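Phosphorylated carbohydrates phosphatase TM_1254 (Thermotoga maritima msb8, PDB 3KBB) removes phosphate from phosphorylated sugars such as erythrose 4-phosphate and fructose 6-phosphate, using a divalent metal, with cobalt giving the highest activity. Local coordinates at residues 25-30 with 56-61; 94-97 with 102-105. All coordinates share one frame; numbering follows the deposited sequence.

Contact 1: residues 25-30 with 56-61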
loop_
_atom_site.group_PDB
_atom_site.type_symbol
_atom_site.label_atom_id
_atom_site.label_comp_id
_atom_site.label_asym_id
_atom_site.label_seq_id
_atom_site.Cartn_x
_atom_site.Cartn_y
_atom_site.Cartn_z
ATOM N N ARG A 25 17.351 2.803 12.751
ATOM C CA ARG A 25 17.871 1.622 13.436
ATOM C C ARG A 25 19.024 0.925 12.709
ATOM O O ARG A 25 19.973 0.441 13.351
ATOM C CB ARG A 25 16.761 0.605 13.677
ATOM C CG ARG A 25 15.806 1.027 14.772
ATOM C CD ARG A 25 14.783 -0.085 15.061
ATOM N NE ARG A 25 13.662 0.367 15.891
ATOM C CZ ARG A 25 12.855 -0.462 16.546
ATOM N NH1 ARG A 25 13.043 -1.785 16.465
ATOM N NH2 ARG A 25 11.852 0.021 17.275
ATOM N N VAL A 26 18.928 0.847 11.383
ATOM C CA VAL A 26 20.020 0.293 10.591
ATOM C C VAL A 26 21.286 1.104 10.851
ATOM O O VAL A 26 22.319 0.527 11.232
ATOM C CB VAL A 26 19.714 0.314 9.095
ATOM C CG1 VAL A 26 20.953 -0.135 8.286
ATOM C CG2 VAL A 26 18.533 -0.566 8.819
ATOM N N ALA A 27 21.187 2.425 10.691
ATOM C CA ALA A 27 22.340 3.314 10.869
ATOM C C ALA A 27 22.885 3.127 12.282
ATOM O O ALA A 27 24.114 2.998 12.486
ATOM C CB ALA A 27 21.922 4.732 10.645
ATOM N N GLU A 28 21.973 3.120 13.261
ATOM C CA GLU A 28 22.351 2.966 14.665
ATOM C C GLU A 28 23.082 1.639 14.917
ATOM O O GLU A 28 24.024 1.575 15.721
ATOM C CB GLU A 28 21.093 3.093 15.544
ATOM C CG GLU A 28 21.303 2.787 16.988
ATOM C CD GLU A 28 20.057 2.994 17.811
ATOM O OE1 GLU A 28 19.657 4.168 18.009
ATOM O OE2 GLU A 28 19.495 2.002 18.249
ATOM N N SER A 29 22.676 0.582 14.217
ATOM C CA SER A 29 23.322 -0.722 14.388
ATOM C C SER A 29 24.791 -0.694 13.915
ATOM O O SER A 29 25.585 -1.536 14.343
ATOM C CB SER A 29 22.527 -1.868 13.689
ATOM O OG SER A 29 22.717 -1.861 12.287
ATOM N N TYR A 30 25.116 0.235 13.021
ATOM C CA TYR A 30 26.493 0.458 12.553
ATOM C C TYR A 30 27.233 1.606 13.274
ATOM O O TYR A 30 28.314 2.092 12.801
ATOM C CB TYR A 30 26.482 0.786 11.076
ATOM C CG TYR A 30 26.179 -0.372 10.157
ATOM C CD1 TYR A 30 27.145 -1.357 9.899
ATOM C CD2 TYR A 30 24.956 -0.451 9.505
ATOM C CE1 TYR A 30 26.873 -2.424 9.018
ATOM C CE2 TYR A 30 24.688 -1.495 8.601
ATOM C CZ TYR A 30 25.645 -2.477 8.377
ATOM O OH TYR A 30 25.342 -3.505 7.493
ATOM N N GLU A 56 26.488 4.249 1.537
ATOM C CA GLU A 56 27.628 5.137 1.277
ATOM C C GLU A 56 27.473 6.516 1.931
ATOM O O GLU A 56 28.459 7.095 2.398
ATOM C CB GLU A 56 27.893 5.311 -0.226
ATOM C CG GLU A 56 28.232 4.011 -0.944
ATOM C CD GLU A 56 29.557 3.377 -0.493
ATOM O OE1 GLU A 56 30.379 4.041 0.195
ATOM O OE2 GLU A 56 29.786 2.207 -0.854
ATOM N N ALA A 57 26.252 7.040 1.952
ATOM C CA ALA A 57 25.995 8.319 2.608
ATOM C C ALA A 57 26.440 8.261 4.079
ATOM O O ALA A 57 26.987 9.242 4.616
ATOM C CB ALA A 57 24.522 8.678 2.513
ATOM N N LEU A 58 26.196 7.121 4.714
ATOM C CA LEU A 58 26.475 6.918 6.134
ATOM C C LEU A 58 27.889 6.393 6.398
ATOM O O LEU A 58 28.254 6.094 7.549
ATOM C CB LEU A 58 25.442 5.961 6.711
ATOM C CG LEU A 58 23.992 6.500 6.722
ATOM C CD1 LEU A 58 23.137 5.490 7.413
ATOM C CD2 LEU A 58 23.884 7.847 7.425
ATOM N N GLU A 59 28.670 6.256 5.324
ATOM C CA GLU A 59 30.061 5.794 5.413
ATOM C C GLU A 59 30.191 4.440 6.096
ATOM O O GLU A 59 31.140 4.182 6.859
ATOM C CB GLU A 59 30.921 6.862 6.096
ATOM C CG GLU A 59 30.930 8.186 5.334
ATOM C CD GLU A 59 31.685 9.295 6.050
ATOM O OE1 GLU A 59 32.177 9.073 7.183
ATOM O OE2 GLU A 59 31.772 10.397 5.471
ATOM N N ILE A 60 29.213 3.576 5.836
ATOM C CA ILE A 60 29.187 2.238 6.383
ATOM C C ILE A 60 30.085 1.319 5.556
ATOM O O ILE A 60 30.025 1.321 4.325
ATOM C CB ILE A 60 27.741 1.697 6.452
ATOM C CG1 ILE A 60 26.990 2.435 7.571
ATOM C CG2 ILE A 60 27.746 0.195 6.711
ATOM C CD1 ILE A 60 25.465 2.312 7.546
ATOM N N LYS A 61 30.923 0.564 6.254
ATOM C CA LYS A 61 31.868 -0.331 5.602
ATOM C C LYS A 61 31.371 -1.745 5.850
ATOM O O LYS A 61 31.651 -2.350 6.881
ATOM C CB LYS A 61 33.296 -0.115 6.132
ATOM C CG LYS A 61 33.779 1.354 6.135
ATOM C CD LYS A 61 33.866 1.927 4.727
ATOM C CE LYS A 61 34.235 3.419 4.722
ATOM N NZ LYS A 61 33.775 4.078 3.442
#

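Contact 2: residues 94-97 with 102-105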
loop_
_atom_site.group_PDB
_atom_site.type_symbol
_atom_site.label_atom_id
_atom_site.label_comp_id
_atom_site.label_asym_id
_atom_site.label_seq_id
_atom_site.Cartn_x
_atom_site.Cartn_y
_atom_site.Cartn_z
ATOM N N GLU A 94 -15.613 -4.999 7.335
ATOM C CA GLU A 94 -16.777 -5.675 7.945
ATOM C C GLU A 94 -18.085 -5.278 7.250
ATOM O O GLU A 94 -18.941 -6.125 6.985
ATOM C CB GLU A 94 -16.811 -5.375 9.441
ATOM C CG GLU A 94 -15.768 -6.112 10.236
ATOM C CD GLU A 94 -15.719 -5.656 11.677
ATOM O OE1 GLU A 94 -16.319 -4.591 11.992
ATOM O OE2 GLU A 94 -15.058 -6.343 12.494
ATOM N N PHE A 95 -18.242 -3.995 6.925
ATOM C CA PHE A 95 -19.448 -3.547 6.258
ATOM C C PHE A 95 -19.654 -4.185 4.877
ATOM O O PHE A 95 -20.766 -4.642 4.553
ATOM C CB PHE A 95 -19.500 -1.994 6.175
ATOM C CG PHE A 95 -20.760 -1.469 5.537
ATOM C CD1 PHE A 95 -21.977 -1.498 6.237
ATOM C CD2 PHE A 95 -20.742 -0.966 4.239
ATOM C CE1 PHE A 95 -23.148 -1.013 5.623
ATOM C CE2 PHE A 95 -21.882 -0.480 3.621
ATOM C CZ PHE A 95 -23.112 -0.514 4.334
ATOM N N VAL A 96 -18.607 -4.205 4.040
ATOM C CA VAL A 96 -18.746 -4.853 2.726
ATOM C C VAL A 96 -19.194 -6.313 2.895
ATOM O O VAL A 96 -20.078 -6.779 2.157
ATOM C CB VAL A 96 -17.419 -4.835 1.898
ATOM C CG1 VAL A 96 -17.641 -5.497 0.559
ATOM C CG2 VAL A 96 -16.959 -3.352 1.720
ATOM N N LYS A 97 -18.587 -7.022 3.840
ATOM C CA LYS A 97 -18.962 -8.434 4.048
ATOM C C LYS A 97 -20.420 -8.537 4.514
ATOM O O LYS A 97 -21.167 -9.424 4.062
ATOM C CB LYS A 97 -18.010 -9.172 4.993
ATOM C CG LYS A 97 -16.607 -9.426 4.369
ATOM C CD LYS A 97 -16.652 -9.765 2.854
ATOM C CE LYS A 97 -17.310 -11.127 2.508
ATOM N NZ LYS A 97 -17.547 -11.289 1.023
ATOM N N LYS A 102 -18.459 -9.056 -2.633
ATOM C CA LYS A 102 -17.101 -9.632 -2.626
ATOM C C LYS A 102 -16.089 -8.557 -2.295
ATOM O O LYS A 102 -16.298 -7.372 -2.657
ATOM C CB LYS A 102 -16.773 -10.158 -4.010
ATOM C CG LYS A 102 -17.456 -11.498 -4.314
ATOM C CD LYS A 102 -17.127 -11.931 -5.725
ATOM C CE LYS A 102 -17.886 -13.187 -6.098
ATOM N NZ LYS A 102 -17.237 -13.788 -7.286
ATOM N N LEU A 103 -15.004 -8.958 -1.632
ATOM C CA LEU A 103 -13.997 -8.019 -1.141
ATOM C C LEU A 103 -12.677 -8.473 -1.715
ATOM O O LEU A 103 -12.352 -9.671 -1.618
ATOM C CB LEU A 103 -13.930 -8.072 0.379
ATOM C CG LEU A 103 -13.284 -7.034 1.297
ATOM C CD1 LEU A 103 -13.597 -5.590 0.852
ATOM C CD2 LEU A 103 -13.745 -7.233 2.788
ATOM N N ALA A 104 -11.937 -7.547 -2.318
ATOM C CA ALA A 104 -10.662 -7.927 -2.909
ATOM C C ALA A 104 -9.562 -6.964 -2.462
ATOM O O ALA A 104 -9.832 -5.791 -2.161
ATOM C CB ALA A 104 -10.725 -7.939 -4.415
ATOM N N LEU A 105 -8.332 -7.475 -2.493
ATOM C CA LEU A 105 -7.126 -6.715 -2.190
ATOM C C LEU A 105 -6.266 -6.709 -3.454
ATOM O O LEU A 105 -6.141 -7.741 -4.130
ATOM C CB LEU A 105 -6.337 -7.448 -1.105
ATOM C CG LEU A 105 -5.100 -6.607 -0.835
ATOM C CD1 LEU A 105 -5.391 -5.503 0.169
ATOM C CD2 LEU A 105 -3.901 -7.455 -0.444
#

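Contact 1: residues 25-30 with 56-61
Ile-60 lays its CG2 methyl over one face of the Tyr-30 ring, almost exactly above the middle: CG2 stands 3.5 Å from the ring centroid and only 10° off the normal, a CH-pi contact. The other branch of the same isoleucine ends beside the ring's root, where CD1 comes to 3.4 Å from Tyr-30 CD2. A beta-branched residue suits this place because its two arms can cover the centre of the ring and its CG/CD2 side together. In Ile-60 the two arms are divided by chi1 (-72°), which sets CG2 anti to the backbone N and CG1 anti to the carbonyl carbon. A second, smaller contact joins Ala-27 CB to Leu-58 CD1 at 3.5 Å; a lone methyl on the helix lets the leucine tip come in close.

Behind this first shell, Val-26 CG1 meets the CD2/CE2 edge of the Tyr-30 ring, in plane, and the phenol OH is hydrogen-bonded to Asp-62, so one flank and the outer end of the ring are both engaged. Arg-70 adds a cation-pi interaction with the ring. On the other side, a Schellman motif ends helix 47-57: Glu-59, with positive phi (57°), turns the chain so that Leu-58 and Ile-60, on either side of it in sequence, both start out toward residues 25-30.

The contact thus ties the C-terminal end of helix 19-29 to the turn that follows helix 47-57. Helix 64-82 packs against both through Phe-67, which touches Val-26 and Ile-60, while Tyr-34 from a loop touches Ala-27 and Leu-58.

Contact 2: residues 94-97 with 102-105
Val-96 and Leu-103 make the apolar heart of this contact, with Val-96 CB and Leu-103 CD1 4.0 Å apart. CD1 sits near both valine methyls as well. Leucine suits the strand position because it reaches across to the helix, its CG held anti to the backbone N (chi1 -164°), while valine, short and branched, presents a compact fork for the leucine tip to meet. Val-96 CG1 also lies 4.0 Å from the backbone O of Lys-102.

The aliphatic part of Lys-97 extends this greasy surface. Its chain bends at chi2 and chi3, bringing CD to 3.9 Å from Leu-103 CD2 and carrying the amine back over the start of the strand, where NZ is 4.0 Å from Lys-102 CA.

The polar interactions reach beyond the two segments. Lys-97 NZ forms a salt bridge with Asp-128 and a hydrogen bond to the backbone O of Ile-101; the same carboxylate oxygen of Asp-128 accepts a hydrogen bond from Leu-103 N, which probably helps fix it for the lysine. A leucine in place of Lys-97 would probably leave Asp-128 without this charged mate and the Ile-101 carbonyl without this donor. The side chain of Lys-102 starts out away from the helix, and its NZ donates to the backbone O of Leu-153.

Helix 89-98 here covers one face of the parallel sheet, in which strand 102-106 lies between strands 3-7 and 129-131. Val-96 also meets Val-4 of strand 3-7 and Leu-212 of helix 208-215, while helix 144-153 touches Ala-104.

In the fold
Contacts 1 and 2 share no helix or strand and lie on opposite sides of the chain's centre, their own centres 42 Å apart. Contact 1 belongs to the helical part of the chain, consistent with the cap of a HAD phosphatase; contact 2 belongs to the parallel-sheet core that carries the probable nucleophile, Asp-7, whose side chain is about 11 Å from that of Leu-103. Each is partly buried, with two buried residues among the four that touch. Neither has a hydrogen bond between its segments, yet an aromatic ring dominates the helix-end contact 1, whereas aliphatic packing bordered by a lysine joins helix to strand in contact 2.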